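Local atomic coordinates of interpain A (Prevotella intermedia, PDB entry 3BB7), a protein that probably acts as a cysteine-type peptidase of the C10 family, present here as a zymogen fragment that joins part of the propeptide to the peptidase domain. Residues T46-F51 / W284-V290; P131-S137 / D155-Y161; R229-D234 / I296-P301. The protein carries 1 engineered substitution. All blocks are in the same frame, centred on the assembly; numbering follows the deposited sequence. Where two conformers were deposited one is given.

Contacts 1 and 3 belong to the same half of the molecule. The loops 284-290 and 296-301 flank strand 292-294, and both contacts involve helix 49-68: contact 1 includes its first turn, while Leu-299 of contact 3 packs on its side, from Trp-53 to Val-61. Their nearest atoms are about 7 Å apart. Contact 1, partly buried near the middle of the chain, relies on indole faces and a capping amide beside the predicted active site. Contact 3 is buried and polar, one arginine gripping turn carbonyls. Contact 2 is the most exposed and most remote, with its centre 29 Å from contact 1 and 36 Å from contact 3; glycine-rich backbone bonding dominates there.

Contact 1. Residues T46-F51 / W284-V290; sequences TDNPSF and WGWNGDV
With CG anti to the backbone N in both Asn-48 (chi1 -176°) and Trp-286, the two side chains lie alongside each other, pointing opposite ways, amide and indole planes about 20° apart, and the Asn-48 amide settles against Trp-286 CB. The motif is a helix N-cap: Asn-48 stands just before helix 49-68 and its OD1 accepts a nearly straight bond of 3.0 Å from Phe-51 N, with a weak second one from Ser-50 N. The other end of the amide serves the loop 284-290. Its ND2 gives a weak bond to Asp-289 O and lies 3.2 Å from Trp-284 CB.

Trp-286 offers one indole face to the chain entering the helix. Asn-48 CA sits over the five-membered ring and Pro-49 CD over the six-membered ring, each 3.6 Å from the centroid, a pair of CH-pi contacts. At the indole edge, water 1 accepts from both Trp-286 NE1 and Asp-47 N. Thr-46 OG1 donates to Asp-289 OD1 (2.7 Å), on the anti side of the carboxylate, and accepts from Asn-48 N in an ST turn.

Trp-284 takes the Phe-51 edge toward its face, an offset edge-to-face pair with planes at 70°. Val-290 CG2 comes down on the Phe-51 ring, its nearest ring atom being CG at 3.6 Å.

Ser-50 OG is hydrogen-bonded to Ala-268 N, and its side chain touches His-267, the predicted proton acceptor, close to Ala-116, which is engineered at the predicted nucleophile position. The inhibitor-family part of the chain thus places the start of a helix, through Ser-50, against the predicted active site, consistent with a zymogen. The indole of Trp-284 is fixed in turn by NE1 donating to Val-290 O, 3.0 Å away and within the ring plane.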
loop_
_atom_site.group_PDB
_atom_site.type_symbol
_atom_site.label_atom_id
_atom_site.label_comp_id
_atom_site.label_asym_id
_atom_site.label_seq_id
_atom_site.Cartn_x
_atom_site.Cartn_y
_atom_site.Cartn_z
ATOM N N THR A 46 -3.333 -5.592 -15.190
ATOM C CA THR A 46 -4.094 -5.423 -13.988
ATOM C C THR A 46 -4.466 -3.970 -13.830
ATOM O O THR A 46 -3.739 -3.105 -14.277
ATOM C CB THR A 46 -3.271 -5.919 -12.753
ATOM O OG1 THR A 46 -3.993 -5.657 -11.548
ATOM C CG2 THR A 46 -1.876 -5.269 -12.677
ATOM N N ASP A 47 -5.610 -3.712 -13.207
ATOM C CA ASP A 47 -6.045 -2.346 -12.980
ATOM C C ASP A 47 -5.342 -1.747 -11.776
ATOM O O ASP A 47 -5.472 -0.562 -11.543
ATOM C CB ASP A 47 -7.563 -2.290 -12.736
ATOM C CG ASP A 47 -8.378 -2.439 -14.004
ATOM O OD1 ASP A 47 -7.818 -2.373 -15.117
ATOM O OD2 ASP A 47 -9.609 -2.597 -13.884
ATOM N N ASN A 48 -4.610 -2.573 -11.023
ATOM C CA ASN A 48 -3.872 -2.161 -9.798
ATOM C C ASN A 48 -3.450 -0.680 -9.825
ATOM O O ASN A 48 -2.450 -0.332 -10.419
ATOM C CB ASN A 48 -2.649 -3.093 -9.646
ATOM C CG ASN A 48 -1.859 -2.862 -8.388
ATOM O OD1 ASN A 48 -1.924 -1.805 -7.776
ATOM N ND2 ASN A 48 -1.049 -3.846 -8.030
ATOM N N PRO A 49 -4.218 0.202 -9.177
ATOM C CA PRO A 49 -3.914 1.636 -9.268
ATOM C C PRO A 49 -2.586 2.046 -8.586
ATOM O O PRO A 49 -1.935 3.021 -9.022
ATOM C CB PRO A 49 -5.119 2.292 -8.560
ATOM C CG PRO A 49 -6.198 1.241 -8.713
ATOM C CD PRO A 49 -5.468 -0.028 -8.427
ATOM N N SER A 50 -2.177 1.340 -7.536
ATOM C CA SER A 50 -0.986 1.778 -6.811
ATOM C C SER A 50 0.277 1.390 -7.596
ATOM O O SER A 50 1.264 2.158 -7.638
ATOM C CB SER A 50 -1.020 1.233 -5.392
ATOM O OG SER A 50 -2.175 1.735 -4.718
ATOM N N PHE A 51 0.240 0.232 -8.267
ATOM C CA PHE A 51 1.323 -0.147 -9.174
ATOM C C PHE A 51 1.398 0.831 -10.347
ATOM O O PHE A 51 2.500 1.243 -10.769
ATOM C CB PHE A 51 1.095 -1.589 -9.650
ATOM C CG PHE A 51 2.091 -2.084 -10.670
ATOM C CD1 PHE A 51 1.687 -2.412 -11.975
ATOM C CD2 PHE A 51 3.407 -2.305 -10.293
ATOM C CE1 PHE A 51 2.621 -2.913 -12.911
ATOM C CE2 PHE A 51 4.338 -2.818 -11.194
ATOM C CZ PHE A 51 3.945 -3.113 -12.515
ATOM N N TRP A 284 0.528 -4.440 -2.802
ATOM C CA TRP A 284 -0.223 -3.335 -3.402
ATOM C C TRP A 284 -1.688 -3.309 -2.988
ATOM O O TRP A 284 -2.373 -2.334 -3.297
ATOM C CB TRP A 284 -0.200 -3.410 -4.935
ATOM C CG TRP A 284 1.181 -3.424 -5.541
ATOM C CD1 TRP A 284 1.836 -4.513 -6.061
ATOM C CD2 TRP A 284 2.060 -2.301 -5.710
ATOM N NE1 TRP A 284 3.070 -4.131 -6.552
ATOM C CE2 TRP A 284 3.244 -2.790 -6.324
ATOM C CE3 TRP A 284 1.986 -0.934 -5.357
ATOM C CZ2 TRP A 284 4.324 -1.975 -6.624
ATOM C CZ3 TRP A 284 3.109 -0.111 -5.664
ATOM C CH2 TRP A 284 4.244 -0.650 -6.287
ATOM N N GLY A 285 -2.175 -4.366 -2.354
ATOM C CA GLY A 285 -3.581 -4.437 -1.935
ATOM C C GLY A 285 -4.504 -4.574 -3.140
ATOM O O GLY A 285 -5.606 -4.055 -3.140
ATOM N N TRP A 286 -4.049 -5.303 -4.164
ATOM C CA TRP A 286 -4.859 -5.526 -5.356
ATOM C C TRP A 286 -4.908 -7.009 -5.641
ATOM O O TRP A 286 -4.535 -7.467 -6.720
ATOM C CB TRP A 286 -4.389 -4.707 -6.554
ATOM C CG TRP A 286 -5.497 -4.506 -7.564
ATOM C CD1 TRP A 286 -5.686 -5.206 -8.726
ATOM C CD2 TRP A 286 -6.584 -3.551 -7.485
ATOM N NE1 TRP A 286 -6.799 -4.748 -9.368
ATOM C CE2 TRP A 286 -7.382 -3.745 -8.627
ATOM C CE3 TRP A 286 -6.961 -2.570 -6.548
ATOM C CZ2 TRP A 286 -8.525 -2.960 -8.887
ATOM C CZ3 TRP A 286 -8.100 -1.780 -6.806
ATOM C CH2 TRP A 286 -8.864 -1.986 -7.967
ATOM N N ASN A 287 -5.347 -7.762 -4.631
ATOM C CA ASN A 287 -5.560 -9.214 -4.734
ATOM C C ASN A 287 -4.290 -9.978 -5.047
ATOM O O ASN A 287 -4.347 -11.071 -5.660
ATOM C CB ASN A 287 -6.666 -9.521 -5.768
ATOM C CG ASN A 287 -7.851 -8.620 -5.567
ATOM O OD1 ASN A 287 -8.499 -8.689 -4.528
ATOM N ND2 ASN A 287 -8.056 -7.684 -6.491
ATOM N N GLY A 288 -3.159 -9.397 -4.646
ATOM C CA GLY A 288 -1.856 -10.017 -4.860
ATOM C C GLY A 288 -1.249 -9.683 -6.217
ATOM O O GLY A 288 -0.047 -9.950 -6.436
ATOM N N ASP A 289 -2.011 -9.052 -7.107
ATOM C CA ASP A 289 -1.479 -8.771 -8.440
ATOM C C ASP A 289 -0.180 -7.970 -8.310
ATOM O O ASP A 289 -0.155 -6.896 -7.721
ATOM C CB ASP A 289 -2.447 -7.929 -9.246
ATOM C CG ASP A 289 -3.710 -8.680 -9.653
ATOM O OD1 ASP A 289 -4.594 -8.022 -10.283
ATOM O OD2 ASP A 289 -3.817 -9.907 -9.391
ATOM N N VAL A 290 0.856 -8.494 -8.938
ATOM C CA VAL A 290 2.190 -7.891 -9.039
ATOM C C VAL A 290 2.888 -7.506 -7.732
ATOM O O VAL A 290 3.832 -6.724 -7.751
ATOM C CB VAL A 290 2.289 -6.799 -10.169
ATOM C CG1 VAL A 290 1.942 -7.405 -11.537
ATOM C CG2 VAL A 290 1.423 -5.562 -9.892
HETATM O O HOH W 1 -7.347 -5.796 -12.197
HETATM O O HOH W 2 -3.664 -0.853 -5.044
#

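Contact 2. Residues P131-S137 / D155-Y161; sequences PVRGIGS and DFGNTTY
The loop 131-137 wraps round the turn at Phe-156 and Gly-157, close enough that the Ile-135 and Gly-157 CA atoms are 3.9 Å apart. Gly-157 N donates in the carbonyl plane to a lone pair of Gly-136 O (2.9 Å), and farther along Tyr-161 N reaches Val-132 O at 3.1 Å. Between them the bond from Gly-134 N to Phe-156 O is weak. Gly-134 packs its backbone directly against Phe-156 CB and the Tyr-161 ring.

In one of the two conformers of Arg-133, a bend at chi3 (56°) turns the guanidinium toward Gly-157 O, which lies at its edge, tilted 28° from its plane, with Asn-158 C over one face. There NH2 donates to that oxygen at 2.8 Å, a grip that is probably not permanent. Within the turn, Asn-158 ND2 gives a straight bond to the syn lone pair of Asp-155 OD2. Phe-156 points inward, stacked on Tyr-218, and Tyr-161 OH is hydrogen-bonded to His-188 of helix 176-192. Water 3 donates to both Val-132 O and Tyr-161 O.

Segment 131-137 leads into strand 138-142 and segment 155-161 leaves strand 150-154, so these bonds close the base of a two-stranded antiparallel hairpin in the peptidase domain.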
loop_
_atom_site.group_PDB
_atom_site.type_symbol
_atom_site.label_atom_id
_atom_site.label_comp_id
_atom_site.label_asym_id
_atom_site.label_seq_id
_atom_site.Cartn_x
_atom_site.Cartn_y
_atom_site.Cartn_z
ATOM N N PRO A 131 -6.148 -4.143 17.276
ATOM C CA PRO A 131 -6.573 -4.371 18.650
ATOM C C PRO A 131 -7.602 -5.490 18.768
ATOM O O PRO A 131 -8.133 -5.988 17.738
ATOM C CB PRO A 131 -7.199 -3.027 19.030
ATOM C CG PRO A 131 -7.838 -2.587 17.745
ATOM C CD PRO A 131 -6.860 -2.997 16.667
ATOM N N VAL A 132 -7.861 -5.879 20.009
ATOM C CA VAL A 132 -8.950 -6.810 20.308
ATOM C C VAL A 132 -10.312 -6.182 19.976
ATOM O O VAL A 132 -11.126 -6.782 19.285
ATOM C CB VAL A 132 -8.930 -7.280 21.770
ATOM C CG1 VAL A 132 -10.108 -8.178 22.035
ATOM C CG2 VAL A 132 -7.651 -7.998 22.112
ATOM N N ARG A 133 -10.532 -4.960 20.450
ATOM C CA ARG A 133 -11.734 -4.164 20.152
ATOM C C ARG A 133 -11.276 -2.745 19.878
ATOM O O ARG A 133 -10.188 -2.348 20.297
ATOM C CB ARG A 133 -12.745 -4.181 21.340
ATOM C CG ARG A 133 -13.327 -5.562 21.640
ATOM C CD ARG A 133 -14.010 -5.636 23.003
ATOM N NE ARG A 133 -15.062 -4.637 23.154
ATOM C CZ ARG A 133 -16.345 -4.916 23.341
ATOM N NH1 ARG A 133 -16.760 -6.178 23.413
ATOM N NH2 ARG A 133 -17.219 -3.930 23.465
ATOM N N GLY A 134 -12.106 -1.983 19.170
ATOM C CA GLY A 134 -11.784 -0.588 18.925
ATOM C C GLY A 134 -12.305 0.291 20.057
ATOM O O GLY A 134 -12.590 -0.164 21.186
ATOM N N ILE A 135 -12.441 1.575 19.735
ATOM C CA ILE A 135 -12.847 2.604 20.687
ATOM C C ILE A 135 -13.799 3.549 19.971
ATOM O O ILE A 135 -13.476 4.053 18.909
ATOM C CB ILE A 135 -11.625 3.417 21.183
ATOM C CG1 ILE A 135 -10.518 2.490 21.691
ATOM C CG2 ILE A 135 -12.088 4.414 22.261
ATOM C CD1 ILE A 135 -9.174 3.221 21.915
ATOM N N GLY A 136 -14.963 3.793 20.563
ATOM C CA GLY A 136 -15.863 4.814 20.056
ATOM C C GLY A 136 -16.559 4.448 18.757
ATOM O O GLY A 136 -16.678 3.264 18.408
ATOM N N SER A 137 -17.074 5.464 18.055
ATOM C CA SER A 137 -17.847 5.241 16.835
ATOM C C SER A 137 -17.714 6.443 15.950
ATOM O O SER A 137 -17.354 7.518 16.412
ATOM C CB SER A 137 -19.332 5.015 17.168
ATOM O OG SER A 137 -19.871 6.076 17.927
ATOM N N ASP A 155 -19.080 1.082 14.609
ATOM C CA ASP A 155 -19.085 1.103 16.077
ATOM C C ASP A 155 -17.860 0.350 16.555
ATOM O O ASP A 155 -17.916 -0.841 16.902
ATOM C CB ASP A 155 -20.364 0.456 16.605
ATOM C CG ASP A 155 -20.448 0.500 18.119
ATOM O OD1 ASP A 155 -19.497 1.034 18.762
ATOM O OD2 ASP A 155 -21.464 -0.026 18.658
ATOM N N PHE A 156 -16.714 1.036 16.531
ATOM C CA PHE A 156 -15.438 0.400 16.886
ATOM C C PHE A 156 -15.464 -0.166 18.311
ATOM O O PHE A 156 -14.936 -1.270 18.583
ATOM C CB PHE A 156 -14.253 1.373 16.755
ATOM C CG PHE A 156 -14.190 2.136 15.450
ATOM C CD1 PHE A 156 -13.440 1.667 14.371
ATOM C CD2 PHE A 156 -14.794 3.387 15.340
ATOM C CE1 PHE A 156 -13.321 2.398 13.209
ATOM C CE2 PHE A 156 -14.727 4.128 14.139
ATOM C CZ PHE A 156 -13.985 3.629 13.078
ATOM N N GLY A 157 -16.027 0.616 19.245
ATOM C CA GLY A 157 -15.929 0.256 20.669
ATOM C C GLY A 157 -16.698 -1.012 21.003
ATOM O O GLY A 157 -16.378 -1.693 21.990
ATOM N N ASN A 158 -17.704 -1.367 20.199
ATOM C CA ASN A 158 -18.442 -2.610 20.432
ATOM C C ASN A 158 -18.072 -3.734 19.478
ATOM O O ASN A 158 -18.755 -4.769 19.434
ATOM C CB ASN A 158 -19.940 -2.346 20.425
ATOM C CG ASN A 158 -20.395 -1.579 21.641
ATOM O OD1 ASN A 158 -20.130 -1.982 22.765
ATOM N ND2 ASN A 158 -21.058 -0.456 21.418
ATOM N N THR A 159 -16.967 -3.567 18.745
ATOM C CA THR A 159 -16.576 -4.566 17.777
ATOM C C THR A 159 -15.346 -5.319 18.255
ATOM O O THR A 159 -14.305 -4.702 18.519
ATOM C CB THR A 159 -16.302 -3.930 16.400
ATOM O OG1 THR A 159 -17.518 -3.377 15.918
ATOM C CG2 THR A 159 -15.821 -4.977 15.385
ATOM N N THR A 160 -15.474 -6.648 18.384
ATOM C CA THR A 160 -14.333 -7.507 18.640
ATOM C C THR A 160 -13.899 -8.057 17.283
ATOM O O THR A 160 -14.574 -8.928 16.726
ATOM C CB THR A 160 -14.718 -8.653 19.601
ATOM O OG1 THR A 160 -15.184 -8.079 20.836
ATOM C CG2 THR A 160 -13.527 -9.541 19.884
ATOM N N TYR A 161 -12.795 -7.545 16.738
ATOM C CA TYR A 161 -12.356 -7.953 15.393
ATOM C C TYR A 161 -12.116 -9.455 15.335
ATOM O O TYR A 161 -11.499 -10.047 16.224
ATOM C CB TYR A 161 -11.148 -7.122 14.910
ATOM C CG TYR A 161 -11.548 -5.678 14.862
ATOM C CD1 TYR A 161 -11.162 -4.804 15.860
ATOM C CD2 TYR A 161 -12.398 -5.198 13.846
ATOM C CE1 TYR A 161 -11.621 -3.481 15.872
ATOM C CE2 TYR A 161 -12.833 -3.889 13.834
ATOM C CZ TYR A 161 -12.457 -3.025 14.867
ATOM O OH TYR A 161 -12.948 -1.716 14.890
HETATM O O HOH W 3 -10.472 -9.383 18.621
#

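Contact 3. Residues R229-D234 / I296-P301; sequences RANYTD and IDLLNP. Unlike the reference sequence in segment 229-234: Asn-231 (reference Asp).
Arg-229 and Ala-230, in a short 3-10 segment, approach the far end of 296-301, where a type I turn from Ile-296 to Leu-299 runs on into an inverse gamma turn centred on Leu-299. The closest CA pair, Ala-230 and Pro-301, is 5.6 Å apart, so the join is a side chain reaching backbone carbonyls, not backbone pairing.

The Arg-229 chain leaves with CG anti to the backbone N (chi1 -168°) and stays extended through NE, crossing the Pro-301 ring at about a right angle with CG 3.7 Å from Pro-301 CG. At its tip, NH1 donates nearly straight to Ile-296 O (2.8 Å) and NH2 to Asp-297 O (2.9 Å). Both oxygens lie close to the guanidinium plane, although the donors stand above the carbonyl planes. Leu-299 N reaches Ile-296 O from the opposite face, so the oxygen that closes the turn is also gripped by the arginine. Leu-299 O lies over the guanidinium face, 3.2 Å from Arg-229 CZ, without a hydrogen bond to it; Gln-311 NE2 serves that oxygen.

NH2 also makes a salt bridge to Asp-234 OD1 (2.9 Å), meeting the carboxylate from above its plane. Together with NH1, also hydrogen-bonded to Gln-311 OE1, these bonds fix the orientation of the guanidinium. The Asn-300 amide stands 83° from the Asp-234 carboxylate plane, but Asn-300 OD1 and Asp-234 OD1, 3.1 Å apart, are both acceptors and form no hydrogen bond.

Leu-299 faces Trp-53 and Val-61 of helix 49-68. The whole joins the link between strand 225-228 and helix 234-246 to the loop after strand 292-294: a buried arginine bracing a type I turn, beside a helix that Thr-233 caps with its side chain while its backbone N donates to Gln-236 OE1, consistent with a capping box.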
loop_
_atom_site.group_PDB
_atom_site.type_symbol
_atom_site.label_atom_id
_atom_site.label_comp_id
_atom_site.label_asym_id
_atom_site.label_seq_id
_atom_site.Cartn_x
_atom_site.Cartn_y
_atom_site.Cartn_z
ATOM N N ARG A 229 7.324 12.369 2.703
ATOM C CA ARG A 229 8.695 12.213 2.223
ATOM C C ARG A 229 9.383 13.524 1.894
ATOM O O ARG A 229 10.589 13.623 2.049
ATOM C CB ARG A 229 8.751 11.272 1.011
ATOM C CG ARG A 229 10.183 10.883 0.701
ATOM C CD ARG A 229 10.234 9.826 -0.377
ATOM N NE ARG A 229 11.613 9.652 -0.803
ATOM C CZ ARG A 229 12.082 8.571 -1.431
ATOM N NH1 ARG A 229 11.285 7.536 -1.717
ATOM N NH2 ARG A 229 13.371 8.522 -1.757
ATOM N N ALA A 230 8.625 14.533 1.460
ATOM C CA ALA A 230 9.226 15.802 1.082
ATOM C C ALA A 230 10.005 16.452 2.225
ATOM O O ALA A 230 10.887 17.262 1.974
ATOM C CB ALA A 230 8.165 16.754 0.575
ATOM N N ASN A 231 9.710 16.047 3.462
ATOM C CA ASN A 231 10.420 16.568 4.631
ATOM C C ASN A 231 11.773 15.910 4.922
ATOM O O ASN A 231 12.505 16.364 5.799
ATOM C CB ASN A 231 9.533 16.427 5.878
ATOM C CG ASN A 231 8.363 17.391 5.891
ATOM O OD1 ASN A 231 7.439 17.215 6.666
ATOM N ND2 ASN A 231 8.403 18.412 5.054
ATOM N N TYR A 232 12.096 14.848 4.192
ATOM C CA TYR A 232 13.287 14.024 4.467
ATOM C C TYR A 232 14.194 13.887 3.253
ATOM O O TYR A 232 13.725 13.786 2.101
ATOM C CB TYR A 232 12.861 12.616 4.876
ATOM C CG TYR A 232 12.073 12.615 6.186
ATOM C CD1 TYR A 232 10.702 12.847 6.192
ATOM C CD2 TYR A 232 12.702 12.365 7.409
ATOM C CE1 TYR A 232 9.977 12.864 7.400
ATOM C CE2 TYR A 232 11.982 12.378 8.607
ATOM C CZ TYR A 232 10.628 12.587 8.588
ATOM O OH TYR A 232 9.943 12.590 9.780
ATOM N N THR A 233 15.505 13.791 3.491
ATOM C CA THR A 233 16.380 13.394 2.387
ATOM C C THR A 233 16.134 11.912 2.079
ATOM O O THR A 233 15.565 11.168 2.912
ATOM C CB THR A 233 17.852 13.555 2.722
ATOM O OG1 THR A 233 18.175 12.640 3.776
ATOM C CG2 THR A 233 18.178 14.996 3.166
ATOM N N ASP A 234 16.594 11.451 0.915
ATOM C CA ASP A 234 16.402 10.052 0.541
ATOM C C ASP A 234 17.041 9.135 1.574
ATOM O O ASP A 234 16.465 8.114 1.938
ATOM C CB ASP A 234 17.039 9.799 -0.833
ATOM C CG ASP A 234 16.371 10.580 -1.932
ATOM O OD1 ASP A 234 15.154 10.854 -1.792
ATOM O OD2 ASP A 234 17.051 10.895 -2.941
ATOM N N ILE A 296 12.158 2.105 -4.169
ATOM C CA ILE A 296 11.615 3.403 -3.764
ATOM C C ILE A 296 12.726 4.410 -3.407
ATOM O O ILE A 296 12.466 5.618 -3.347
ATOM C CB ILE A 296 10.580 3.354 -2.618
ATOM C CG1 ILE A 296 11.241 2.876 -1.326
ATOM C CG2 ILE A 296 9.343 2.509 -3.043
ATOM C CD1 ILE A 296 10.409 3.150 -0.057
ATOM N N ASP A 297 13.948 3.939 -3.178
ATOM C CA ASP A 297 15.005 4.887 -2.809
ATOM C C ASP A 297 15.168 6.013 -3.825
ATOM O O ASP A 297 15.312 7.185 -3.463
ATOM C CB ASP A 297 16.350 4.178 -2.554
ATOM C CG ASP A 297 16.783 3.240 -3.680
ATOM O OD1 ASP A 297 16.087 3.078 -4.713
ATOM O OD2 ASP A 297 17.877 2.641 -3.528
ATOM N N LEU A 298 15.073 5.662 -5.098
ATOM C CA LEU A 298 15.265 6.633 -6.176
ATOM C C LEU A 298 14.051 7.535 -6.422
ATOM O O LEU A 298 14.102 8.401 -7.309
ATOM C CB LEU A 298 15.665 5.910 -7.462
ATOM C CG LEU A 298 15.005 4.587 -7.835
ATOM C CD1 LEU A 298 13.501 4.639 -7.868
ATOM C CD2 LEU A 298 15.547 4.098 -9.193
ATOM N N LEU A 299 12.973 7.368 -5.655
ATOM C CA LEU A 299 11.774 8.227 -5.862
ATOM C C LEU A 299 11.863 9.532 -5.045
ATOM O O LEU A 299 11.021 9.793 -4.183
ATOM C CB LEU A 299 10.459 7.468 -5.563
ATOM C CG LEU A 299 10.260 6.193 -6.407
ATOM C CD1 LEU A 299 8.975 5.530 -6.012
ATOM C CD2 LEU A 299 10.265 6.507 -7.883
ATOM N N ASN A 300 12.891 10.348 -5.308
ATOM C CA ASN A 300 13.019 11.625 -4.574
ATOM C C ASN A 300 11.824 12.514 -4.935
ATOM O O ASN A 300 11.465 12.607 -6.099
ATOM C CB ASN A 300 14.326 12.330 -4.979
ATOM C CG ASN A 300 14.553 13.634 -4.233
ATOM O OD1 ASN A 300 15.002 13.649 -3.081
ATOM N ND2 ASN A 300 14.217 14.731 -4.875
ATOM N N PRO A 301 11.171 13.114 -3.938
ATOM C CA PRO A 301 10.047 14.015 -4.189
ATOM C C PRO A 301 10.431 15.148 -5.125
ATOM O O PRO A 301 11.518 15.713 -4.990
ATOM C CB PRO A 301 9.722 14.552 -2.777
ATOM C CG PRO A 301 10.121 13.472 -1.897
ATOM C CD PRO A 301 11.369 12.879 -2.502
HETATM O O HOH W 4 16.346 9.484 -4.942
#